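Local coordinates for protein probable GTPase engC (Thermotoga maritima, PDB 1U0L) that probably acts as a circularly permuted GTPase that slowly hydrolyses GTP and assists late maturation of the 30S ribosomal subunit, at residues Val91-Met96 with Ile122-Leu127; Pro97-Tyr102 with Ala175-Val180; Thr152-Gly157 with Ser183-Ala188. One frame throughout, in Å; residues are numbered along the deposited sequence.

Interaction 1 of 3, residues Val91-Met96 with Ile122-Leu127; sequences VVTVKM and INKMDL. With GDP (guanosine-5'-diphosphate), chain E.
Val92 and Ile122 pair across neighbouring parallel strands, and the carbonyl of Val92 receives the N-H of Asn123 (O to N 2.9 Å, 160° at the hydrogen). This bond anchors the start of Asn123-Lys124-Met125-Asp126, the N-K-x-D (G4) motif with which P-loop GTPases recognise guanine. At the Watson-Crick edge of the GDP base, the carboxylate of Asp126 grips with both oxygens: OD1 accepts from N1 at 2.7 Å in a practically straight bond (178°), while OD2 takes N2, also at 2.7 Å. Lys124 approaches from another direction. Its methylenes lie over one face of the guanine, CG standing 3.6 Å from C6 of the base, and the chain then turns at its end to bring NZ within 3.0 Å of the ribose O4'. The same NZ is hydrogen-bonded to Gly179 O, so the ammonium group links nucleotide and phosphate-binding loop. On the flank of the lysine away from the base, Thr93 and the poorly ordered Met96 border CE, the placement of the threonine side chain being doubtful. Lys95 passes Leu127 O with its methylenes and carries its charge on to a salt bridge with Asp132. Further out, the strand pair supplies an apolar footing. The side chains of Val92 and Ile122 lie alongside each other, pointing the same way, and both touch Leu139 of helix 130-143; Val94 packs against Val136 and Leu139 of that helix. Behind the recognition loop, Val91 directs CG1 anti to its own amide nitrogen (chi1 171°), which places this methyl 3.8 Å from Asn123 CB.

Interaction 2 of 3, residues Pro97-Tyr102 with Ala175-Val180; sequences PETSTY and AGLSGV. With GDP (guanosine-5'-diphosphate), chain E.
The ring of Pro97 lies over one face of the peptide group joining Gly179 and Val180, its CG poised 3.3 Å from Gly179 C. The beta phosphate of GDP is on the opposite side of that peptide plane. At one edge of the peptide, Val180 N is bound to Leu177 O (3.0 Å), closing a type II turn from Leu177 to Val180. This turn belongs to the P-loop (Walker A, G1), which runs from strand 171-175 to helix 182-189. Gly179 occupies the third position of the turn with a positive phi (99°), where a side chain would meet its preceding carbonyl and press on Pro97 CG as well. Gly179 N donates to GDP O2B, on the beta phosphate, at 3.0 Å. Alongside, Leu177 holds CG anti to its carbonyl carbon (chi1 -66°) and extends CD1 to 3.8 Å from Glu98 O and 4.0 Å from Thr99 OG1; the leucine and threonine side chains run antiparallel past one another. A water accepts from Leu177 N at 2.9 Å and donates weakly to Thr99 OG1, whose stronger partner is Thr93 O. Beyond Thr99, Ser100 is the N-cap of helix 101-113, with OG bonded to Ile103 N, and Ile103 in turn touches Leu177. No direct hydrogen bond joins the two segments: they meet through van der Waals contact and one water. Two amides of the turn have other tasks: Val180 N closes it and Gly179 N holds the phosphate, which leaves the contact with Pro97 to van der Waals packing.

Interaction 3 of 3, residues Thr152-Gly157 with Ser183-Ala188; sequences TSAKTG and SSLLNA. With GDP (guanosine-5'-diphosphate), chain E.
The methyl of Ala154 touches both helix 182-189 and the base, CB lying 3.6 Å from Ser184 CB and 3.5 Å from GDP N7. The segment Thr152-Gly157 holds the Ser-Ala-Lys of the G5 motif of GTPases, and its backbone reads the base: Ala154 N donates to GDP O6 at 2.8 Å through a bent bond (132°). Ser184 lies on the helix that follows the P-loop; with OG anti to the carbonyl carbon (chi1 -57°), its hydroxyl faces the alpha phosphate and donates to O2A at 2.6 Å, an oxygen to which Ser184 N also donates. One turn of helix later, Ala188 CB rests against Ala154 O. Leu185 lies roughly perpendicular to the Thr152 side chain, CD2 against OG1 and CB, and packs also on Asn123. Lys155 lays its CG 3.6 Å from C2 of the base, over the guanine face opposite the one that Lys124 covers. Ser153 points away from the helix; with OG anti to the amide nitrogen (chi1 -179°), it accepts Thr156 N at 3.1 Å, an ST motif, and also bonds Asp126 OD1. Losing this hydroxyl to an alanine would probably deprive Thr156 N of its acceptor and allow the Asp126 carboxylate more freedom to swing from the base. The two segments share no hydrogen bond and meet by van der Waals contact, while backbone donors of both go to the nucleotide: the bond from Ala154 N to O6 is consistent with recognition of the keto oxygen of guanine, and the helix start, with Ser183 N on O3B, would help offset phosphate charge.

Overall arrangement
The three contacts surround one GDP molecule and belong to the same circularly permuted GTPase domain. Interactions 1 and 2 have centres about 9 Å apart and are joined by the probable backbone bonds Thr93 O to Thr99 N (2.7 Å) and Val91 N to Ala175 O (2.8 Å). Interaction 3 lies about 11 Å, centre to centre, from interaction 1; a probable backbone bond between Ile122 O and Thr152 N (2.9 Å) ties the two base-reading loops together. Interactions 2 and 3, whose centres are about 16 Å apart, adjoin in sequence through the P-loop and its helix. Guanine thus falls to interactions 1 and 3, the diphosphate to interactions 2 and 3.

Interaction 1 of 3, residues Val91-Met96 with Ile122-Leu127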
loop_
_atom_site.group_PDB
_atom_site.type_symbol
_atom_site.label_atom_id
_atom_site.label_comp_id
_atom_site.label_asym_id
_atom_site.label_seq_id
_atom_site.Cartn_x
_atom_site.Cartn_y
_atom_site.Cartn_z
ATOM N N VAL A 91 0.208 -4.294 7.887
ATOM C CA VAL A 91 0.501 -4.834 9.197
ATOM C C VAL A 91 -0.796 -4.959 9.975
ATOM O O VAL A 91 -1.551 -4.000 10.143
ATOM C CB VAL A 91 1.537 -3.981 9.940
ATOM C CG1 VAL A 91 1.669 -4.438 11.365
ATOM C CG2 VAL A 91 2.870 -4.135 9.264
ATOM N N VAL A 92 -1.046 -6.177 10.426
ATOM C CA VAL A 92 -2.254 -6.513 11.141
ATOM C C VAL A 92 -1.968 -7.017 12.544
ATOM O O VAL A 92 -0.923 -7.601 12.816
ATOM C CB VAL A 92 -3.036 -7.561 10.325
ATOM C CG1 VAL A 92 -3.772 -8.521 11.237
ATOM C CG2 VAL A 92 -3.995 -6.846 9.388
ATOM N N THR A 93 -2.943 -6.819 13.422
ATOM C CA THR A 93 -2.823 -7.178 14.825
ATOM C C THR A 93 -4.075 -7.895 15.327
ATOM O O THR A 93 -5.183 -7.385 15.153
ATOM C CB THR A 93 -2.600 -5.869 15.610
ATOM O OG1 THR A 93 -1.222 -5.762 15.982
ATOM C CG2 THR A 93 -3.497 -5.779 16.794
ATOM N N VAL A 94 -3.930 -9.068 15.939
ATOM C CA VAL A 94 -5.135 -9.745 16.444
ATOM C C VAL A 94 -5.463 -9.274 17.850
ATOM O O VAL A 94 -6.631 -9.053 18.193
ATOM C CB VAL A 94 -5.026 -11.313 16.491
ATOM C CG1 VAL A 94 -4.398 -11.829 15.221
ATOM C CG2 VAL A 94 -4.265 -11.770 17.721
ATOM N N LYS A 95 -4.413 -9.114 18.648
ATOM C CA LYS A 95 -4.524 -8.693 20.037
ATOM C C LYS A 95 -4.248 -7.201 20.052
ATOM O O LYS A 95 -4.502 -6.526 19.072
ATOM C CB LYS A 95 -3.478 -9.450 20.866
ATOM C CG LYS A 95 -3.719 -9.601 22.358
ATOM C CD LYS A 95 -2.498 -10.312 22.951
ATOM C CE LYS A 95 -2.522 -10.439 24.461
ATOM N NZ LYS A 95 -3.573 -11.374 24.958
ATOM N N MET A 96 -3.708 -6.699 21.156
ATOM C CA MET A 96 -3.421 -5.280 21.298
ATOM C C MET A 96 -4.179 -4.388 20.315
ATOM O O MET A 96 -5.380 -4.209 20.481
ATOM C CB MET A 96 -1.919 -5.034 21.240
ATOM C CG MET A 96 -1.227 -5.328 22.557
ATOM S SD MET A 96 -2.115 -4.627 23.966
ATOM C CE MET A 96 -2.807 -6.155 24.683
ATOM N N ILE A 122 1.014 -10.307 10.000
ATOM C CA ILE A 122 0.430 -10.453 11.339
ATOM C C ILE A 122 1.579 -10.179 12.311
ATOM O O ILE A 122 2.449 -11.033 12.510
ATOM C CB ILE A 122 -0.042 -11.894 11.626
ATOM C CG1 ILE A 122 -0.913 -12.425 10.483
ATOM C CG2 ILE A 122 -0.776 -11.926 12.984
ATOM C CD1 ILE A 122 -2.335 -12.028 10.594
ATOM N N ASN A 123 1.582 -9.009 12.932
ATOM C CA ASN A 123 2.662 -8.646 13.852
ATOM C C ASN A 123 2.411 -8.915 15.357
ATOM O O ASN A 123 1.321 -9.321 15.761
ATOM C CB ASN A 123 2.993 -7.166 13.646
ATOM C CG ASN A 123 4.260 -6.743 14.363
ATOM O OD1 ASN A 123 4.344 -5.618 14.880
ATOM N ND2 ASN A 123 5.258 -7.637 14.393
ATOM N N LYS A 124 3.436 -8.686 16.175
ATOM C CA LYS A 124 3.330 -8.868 17.623
ATOM C C LYS A 124 3.075 -10.315 18.034
ATOM O O LYS A 124 2.398 -10.570 19.029
ATOM C CB LYS A 124 2.197 -8.003 18.196
ATOM C CG LYS A 124 2.332 -6.496 18.005
ATOM C CD LYS A 124 1.662 -5.761 19.167
ATOM C CE LYS A 124 1.103 -4.386 18.795
ATOM N NZ LYS A 124 2.154 -3.379 18.632
ATOM N N MET A 125 3.613 -11.261 17.272
ATOM C CA MET A 125 3.402 -12.668 17.575
ATOM C C MET A 125 3.921 -13.031 18.958
ATOM O O MET A 125 3.371 -13.910 19.628
ATOM C CB MET A 125 4.089 -13.539 16.530
ATOM C CG MET A 125 3.515 -13.423 15.119
ATOM S SD MET A 125 1.923 -14.229 14.857
ATOM C CE MET A 125 2.369 -15.898 15.234
ATOM N N ASP A 126 4.972 -12.346 19.390
ATOM C CA ASP A 126 5.575 -12.628 20.686
ATOM C C ASP A 126 4.618 -12.425 21.844
ATOM O O ASP A 126 4.855 -12.912 22.948
ATOM C CB ASP A 126 6.802 -11.746 20.904
ATOM C CG ASP A 126 6.463 -10.273 20.876
ATOM O OD1 ASP A 126 6.258 -9.741 19.765
ATOM O OD2 ASP A 126 6.382 -9.651 21.955
ATOM N N LEU A 127 3.530 -11.714 21.587
ATOM C CA LEU A 127 2.549 -11.406 22.620
ATOM C C LEU A 127 1.384 -12.384 22.702
ATOM O O LEU A 127 0.680 -12.434 23.708
ATOM C CB LEU A 127 1.984 -10.013 22.357
ATOM C CG LEU A 127 2.106 -8.872 23.360
ATOM C CD1 LEU A 127 3.566 -8.596 23.690
ATOM C CD2 LEU A 127 1.442 -7.640 22.749
HETATM P PB GDP E . 2.666 2.093 14.540
HETATM O O1B GDP E . 1.984 1.013 13.757
HETATM O O2B GDP E . 1.749 3.254 14.895
HETATM O O3B GDP E . 3.954 2.614 13.866
HETATM O O3A GDP E . 3.124 1.400 15.987
HETATM P PA GDP E . 4.524 1.402 16.699
HETATM O O1A GDP E . 4.866 2.757 17.230
HETATM O O2A GDP E . 5.580 0.794 15.784
HETATM O "O5'" GDP E . 4.317 0.356 17.920
HETATM C "C5'" GDP E . 3.376 0.666 18.952
HETATM C "C4'" GDP E . 3.814 0.069 20.255
HETATM O "O4'" GDP E . 3.797 -1.367 20.084
HETATM C "C3'" GDP E . 5.221 0.502 20.779
HETATM O "O3'" GDP E . 5.039 0.890 22.219
HETATM C "C2'" GDP E . 6.085 -0.759 20.649
HETATM O "O2'" GDP E . 6.952 -0.842 21.775
HETATM C "C1'" GDP E . 5.024 -1.911 20.476
HETATM N N9 GDP E . 5.349 -3.041 19.405
HETATM C C8 GDP E . 5.510 -2.862 18.066
HETATM N N7 GDP E . 5.756 -4.037 17.453
HETATM C C5 GDP E . 5.742 -4.989 18.462
HETATM C C6 GDP E . 5.937 -6.402 18.406
HETATM O O6 GDP E . 6.156 -7.068 17.391
HETATM N N1 GDP E . 5.851 -7.040 19.661
HETATM C C2 GDP E . 5.603 -6.345 20.834
HETATM N N2 GDP E . 5.548 -7.050 21.978
HETATM N N3 GDP E . 5.415 -5.002 20.879
HETATM C C4 GDP E . 5.501 -4.396 19.669
#

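Interaction 2 of 3, residues Pro97-Tyr102 with Ala175-Val180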
loop_
_atom_site.group_PDB
_atom_site.type_symbol
_atom_site.label_atom_id
_atom_site.label_comp_id
_atom_site.label_asym_id
_atom_site.label_seq_id
_atom_site.Cartn_x
_atom_site.Cartn_y
_atom_site.Cartn_z
ATOM N N PRO A 97 -3.521 -3.826 19.282
ATOM C CA PRO A 97 -4.535 -2.986 18.512
ATOM C C PRO A 97 -5.856 -3.593 18.018
ATOM O O PRO A 97 -6.778 -2.849 17.702
ATOM C CB PRO A 97 -3.677 -2.466 17.371
ATOM C CG PRO A 97 -2.351 -2.249 18.066
ATOM C CD PRO A 97 -2.193 -3.493 18.953
ATOM N N GLU A 98 -5.970 -4.916 17.957
ATOM C CA GLU A 98 -7.213 -5.565 17.507
ATOM C C GLU A 98 -7.698 -5.079 16.148
ATOM O O GLU A 98 -8.363 -4.050 16.055
ATOM C CB GLU A 98 -8.328 -5.344 18.511
ATOM C CG GLU A 98 -8.543 -6.488 19.462
ATOM C CD GLU A 98 -10.015 -6.815 19.618
ATOM O OE1 GLU A 98 -10.385 -7.460 20.619
ATOM O OE2 GLU A 98 -10.807 -6.434 18.728
ATOM N N THR A 99 -7.381 -5.832 15.097
ATOM C CA THR A 99 -7.765 -5.445 13.746
ATOM C C THR A 99 -8.928 -6.267 13.255
ATOM O O THR A 99 -8.840 -7.480 13.196
ATOM C CB THR A 99 -6.605 -5.640 12.765
ATOM O OG1 THR A 99 -5.412 -5.044 13.296
ATOM C CG2 THR A 99 -6.942 -5.004 11.434
ATOM N N SER A 100 -10.013 -5.608 12.886
ATOM C CA SER A 100 -11.193 -6.316 12.411
ATOM C C SER A 100 -10.993 -6.688 10.954
ATOM O O SER A 100 -10.321 -5.962 10.216
ATOM C CB SER A 100 -12.416 -5.414 12.505
ATOM O OG SER A 100 -12.339 -4.410 11.500
ATOM N N THR A 101 -11.586 -7.797 10.525
ATOM C CA THR A 101 -11.451 -8.199 9.130
ATOM C C THR A 101 -11.997 -7.081 8.253
ATOM O O THR A 101 -11.516 -6.861 7.143
ATOM C CB THR A 101 -12.229 -9.494 8.814
ATOM O OG1 THR A 101 -13.622 -9.286 9.079
ATOM C CG2 THR A 101 -11.704 -10.656 9.649
ATOM N N TYR A 102 -13.001 -6.366 8.754
ATOM C CA TYR A 102 -13.586 -5.270 7.988
ATOM C C TYR A 102 -12.531 -4.223 7.622
ATOM O O TYR A 102 -12.432 -3.814 6.463
ATOM C CB TYR A 102 -14.717 -4.606 8.773
ATOM C CG TYR A 102 -15.245 -3.359 8.106
ATOM C CD1 TYR A 102 -16.165 -3.441 7.062
ATOM C CD2 TYR A 102 -14.798 -2.101 8.497
ATOM C CE1 TYR A 102 -16.631 -2.298 6.422
ATOM C CE2 TYR A 102 -15.250 -0.949 7.866
ATOM C CZ TYR A 102 -16.167 -1.053 6.832
ATOM O OH TYR A 102 -16.629 0.085 6.203
ATOM N N ALA A 175 0.982 0.011 5.877
ATOM C CA ALA A 175 -0.413 0.341 6.143
ATOM C C ALA A 175 -0.969 -0.497 7.295
ATOM O O ALA A 175 -0.627 -1.672 7.455
ATOM C CB ALA A 175 -1.231 0.139 4.892
ATOM N N GLY A 176 -1.819 0.123 8.106
ATOM C CA GLY A 176 -2.396 -0.573 9.240
ATOM C C GLY A 176 -2.813 0.383 10.341
ATOM O O GLY A 176 -2.348 1.523 10.381
ATOM N N LEU A 177 -3.697 -0.078 11.222
ATOM C CA LEU A 177 -4.184 0.723 12.341
ATOM C C LEU A 177 -3.054 1.222 13.269
ATOM O O LEU A 177 -2.062 0.521 13.516
ATOM C CB LEU A 177 -5.191 -0.088 13.159
ATOM C CG LEU A 177 -6.529 -0.479 12.517
ATOM C CD1 LEU A 177 -7.230 -1.440 13.462
ATOM C CD2 LEU A 177 -7.407 0.732 12.244
ATOM N N SER A 178 -3.214 2.438 13.785
ATOM C CA SER A 178 -2.218 3.028 14.673
ATOM C C SER A 178 -1.923 2.118 15.826
ATOM O O SER A 178 -2.840 1.642 16.490
ATOM C CB SER A 178 -2.717 4.352 15.217
ATOM O OG SER A 178 -3.333 5.088 14.167
ATOM N N GLY A 179 -0.639 1.863 16.048
ATOM C CA GLY A 179 -0.211 1.019 17.148
ATOM C C GLY A 179 0.093 -0.408 16.768
ATOM O O GLY A 179 0.750 -1.134 17.519
ATOM N N VAL A 180 -0.370 -0.815 15.593
ATOM C CA VAL A 180 -0.182 -2.180 15.118
ATOM C C VAL A 180 1.305 -2.571 15.027
ATOM O O VAL A 180 1.640 -3.756 15.007
ATOM C CB VAL A 180 -0.892 -2.358 13.758
ATOM C CG1 VAL A 180 -0.020 -1.814 12.636
ATOM C CG2 VAL A 180 -1.241 -3.797 13.545
HETATM P PB GDP E . 2.666 2.093 14.540
HETATM O O1B GDP E . 1.984 1.013 13.757
HETATM O O2B GDP E . 1.749 3.254 14.895
HETATM O O3B GDP E . 3.954 2.614 13.866
HETATM O O3A GDP E . 3.124 1.400 15.987
HETATM P PA GDP E . 4.524 1.402 16.699
HETATM O O1A GDP E . 4.866 2.757 17.230
HETATM O O2A GDP E . 5.580 0.794 15.784
HETATM O "O5'" GDP E . 4.317 0.356 17.920
HETATM C "C5'" GDP E . 3.376 0.666 18.952
HETATM C "C4'" GDP E . 3.814 0.069 20.255
HETATM O "O4'" GDP E . 3.797 -1.367 20.084
HETATM C "C3'" GDP E . 5.221 0.502 20.779
HETATM O "O3'" GDP E . 5.039 0.890 22.219
HETATM C "C2'" GDP E . 6.085 -0.759 20.649
HETATM O "O2'" GDP E . 6.952 -0.842 21.775
HETATM C "C1'" GDP E . 5.024 -1.911 20.476
HETATM N N9 GDP E . 5.349 -3.041 19.405
HETATM C C8 GDP E . 5.510 -2.862 18.066
HETATM N N7 GDP E . 5.756 -4.037 17.453
HETATM C C5 GDP E . 5.742 -4.989 18.462
HETATM C C6 GDP E . 5.937 -6.402 18.406
HETATM O O6 GDP E . 6.156 -7.068 17.391
HETATM N N1 GDP E . 5.851 -7.040 19.661
HETATM C C2 GDP E . 5.603 -6.345 20.834
HETATM N N2 GDP E . 5.548 -7.050 21.978
HETATM N N3 GDP E . 5.415 -5.002 20.879
HETATM C C4 GDP E . 5.501 -4.396 19.669
HETATM O O HOH W 1 -4.299 -2.881 10.983
#

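Interaction 3 of 3, residues Thr152-Gly157 with Ser183-Ala188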
loop_
_atom_site.group_PDB
_atom_site.type_symbol
_atom_site.label_atom_id
_atom_site.label_comp_id
_atom_site.label_asym_id
_atom_site.label_seq_id
_atom_site.Cartn_x
_atom_site.Cartn_y
_atom_site.Cartn_z
ATOM N N THR A 152 5.235 -11.882 12.105
ATOM C CA THR A 152 6.403 -11.195 12.632
ATOM C C THR A 152 6.357 -10.751 14.093
ATOM O O THR A 152 5.337 -10.856 14.777
ATOM C CB THR A 152 6.702 -9.938 11.801
ATOM O OG1 THR A 152 5.732 -8.924 12.105
ATOM C CG2 THR A 152 6.636 -10.258 10.317
ATOM N N SER A 153 7.505 -10.254 14.548
ATOM C CA SER A 153 7.665 -9.688 15.879
ATOM C C SER A 153 8.778 -8.670 15.777
ATOM O O SER A 153 9.946 -9.035 15.678
ATOM C CB SER A 153 8.056 -10.727 16.915
ATOM O OG SER A 153 8.163 -10.102 18.192
ATOM N N ALA A 154 8.418 -7.393 15.772
ATOM C CA ALA A 154 9.410 -6.334 15.688
ATOM C C ALA A 154 10.433 -6.535 16.802
ATOM O O ALA A 154 11.628 -6.311 16.606
ATOM C CB ALA A 154 8.742 -4.979 15.830
ATOM N N LYS A 155 9.951 -6.976 17.964
ATOM C CA LYS A 155 10.797 -7.215 19.133
ATOM C C LYS A 155 11.720 -8.430 19.002
ATOM O O LYS A 155 12.944 -8.309 19.047
ATOM C CB LYS A 155 9.915 -7.390 20.373
ATOM C CG LYS A 155 9.178 -6.144 20.824
ATOM C CD LYS A 155 10.136 -5.100 21.397
ATOM C CE LYS A 155 9.386 -3.867 21.894
ATOM N NZ LYS A 155 8.423 -4.205 22.986
ATOM N N THR A 156 11.119 -9.604 18.863
ATOM C CA THR A 156 11.857 -10.854 18.738
ATOM C C THR A 156 12.660 -10.964 17.447
ATOM O O THR A 156 13.681 -11.654 17.393
ATOM C CB THR A 156 10.904 -12.034 18.769
ATOM O OG1 THR A 156 10.284 -12.105 20.047
ATOM C CG2 THR A 156 11.641 -13.312 18.525
ATOM N N GLY A 157 12.182 -10.295 16.404
ATOM C CA GLY A 157 12.866 -10.350 15.128
ATOM C C GLY A 157 12.249 -11.415 14.244
ATOM O O GLY A 157 12.613 -11.565 13.080
ATOM N N SER A 183 5.943 1.339 12.562
ATOM C CA SER A 183 7.232 1.980 12.740
ATOM C C SER A 183 8.256 1.046 13.399
ATOM O O SER A 183 9.446 1.122 13.106
ATOM C CB SER A 183 7.061 3.251 13.575
ATOM O OG SER A 183 8.202 4.089 13.483
ATOM N N SER A 184 7.797 0.167 14.285
ATOM C CA SER A 184 8.695 -0.762 14.970
ATOM C C SER A 184 9.251 -1.798 14.013
ATOM O O SER A 184 10.417 -2.186 14.131
ATOM C CB SER A 184 7.982 -1.499 16.109
ATOM O OG SER A 184 7.421 -0.610 17.057
ATOM N N LEU A 185 8.418 -2.271 13.083
ATOM C CA LEU A 185 8.866 -3.269 12.105
ATOM C C LEU A 185 9.941 -2.653 11.215
ATOM O O LEU A 185 10.970 -3.263 10.939
ATOM C CB LEU A 185 7.690 -3.741 11.248
ATOM C CG LEU A 185 6.745 -4.747 11.904
ATOM C CD1 LEU A 185 5.454 -4.880 11.115
ATOM C CD2 LEU A 185 7.459 -6.081 11.999
ATOM N N LEU A 186 9.680 -1.424 10.787
ATOM C CA LEU A 186 10.586 -0.673 9.939
ATOM C C LEU A 186 11.978 -0.644 10.540
ATOM O O LEU A 186 12.977 -0.892 9.849
ATOM C CB LEU A 186 10.077 0.756 9.782
ATOM C CG LEU A 186 10.840 1.647 8.810
ATOM C CD1 LEU A 186 10.907 0.981 7.454
ATOM C CD2 LEU A 186 10.138 2.990 8.699
ATOM N N ASN A 187 12.037 -0.346 11.837
ATOM C CA ASN A 187 13.309 -0.261 12.537
ATOM C C ASN A 187 13.939 -1.626 12.726
ATOM O O ASN A 187 15.151 -1.737 12.870
ATOM C CB ASN A 187 13.132 0.433 13.885
ATOM C CG ASN A 187 14.456 0.837 14.502
ATOM O OD1 ASN A 187 15.178 0.004 15.042
ATOM N ND2 ASN A 187 14.789 2.121 14.403
ATOM N N ALA A 188 13.113 -2.662 12.729
ATOM C CA ALA A 188 13.602 -4.027 12.878
ATOM C C ALA A 188 14.253 -4.482 11.567
ATOM O O ALA A 188 15.210 -5.267 11.570
ATOM C CB ALA A 188 12.441 -4.964 13.243
HETATM P PB GDP E . 2.666 2.093 14.540
HETATM O O1B GDP E . 1.984 1.013 13.757
HETATM O O2B GDP E . 1.749 3.254 14.895
HETATM O O3B GDP E . 3.954 2.614 13.866
HETATM O O3A GDP E . 3.124 1.400 15.987
HETATM P PA GDP E . 4.524 1.402 16.699
HETATM O O1A GDP E . 4.866 2.757 17.230
HETATM O O2A GDP E . 5.580 0.794 15.784
HETATM O "O5'" GDP E . 4.317 0.356 17.920
HETATM C "C5'" GDP E . 3.376 0.666 18.952
HETATM C "C4'" GDP E . 3.814 0.069 20.255
HETATM O "O4'" GDP E . 3.797 -1.367 20.084
HETATM C "C3'" GDP E . 5.221 0.502 20.779
HETATM O "O3'" GDP E . 5.039 0.890 22.219
HETATM C "C2'" GDP E . 6.085 -0.759 20.649
HETATM O "O2'" GDP E . 6.952 -0.842 21.775
HETATM C "C1'" GDP E . 5.024 -1.911 20.476
HETATM N N9 GDP E . 5.349 -3.041 19.405
HETATM C C8 GDP E . 5.510 -2.862 18.066
HETATM N N7 GDP E . 5.756 -4.037 17.453
HETATM C C5 GDP E . 5.742 -4.989 18.462
HETATM C C6 GDP E . 5.937 -6.402 18.406
HETATM O O6 GDP E . 6.156 -7.068 17.391
HETATM N N1 GDP E . 5.851 -7.040 19.661
HETATM C C2 GDP E . 5.603 -6.345 20.834
HETATM N N2 GDP E . 5.548 -7.050 21.978
HETATM N N3 GDP E . 5.415 -5.002 20.879
HETATM C C4 GDP E . 5.501 -4.396 19.669
#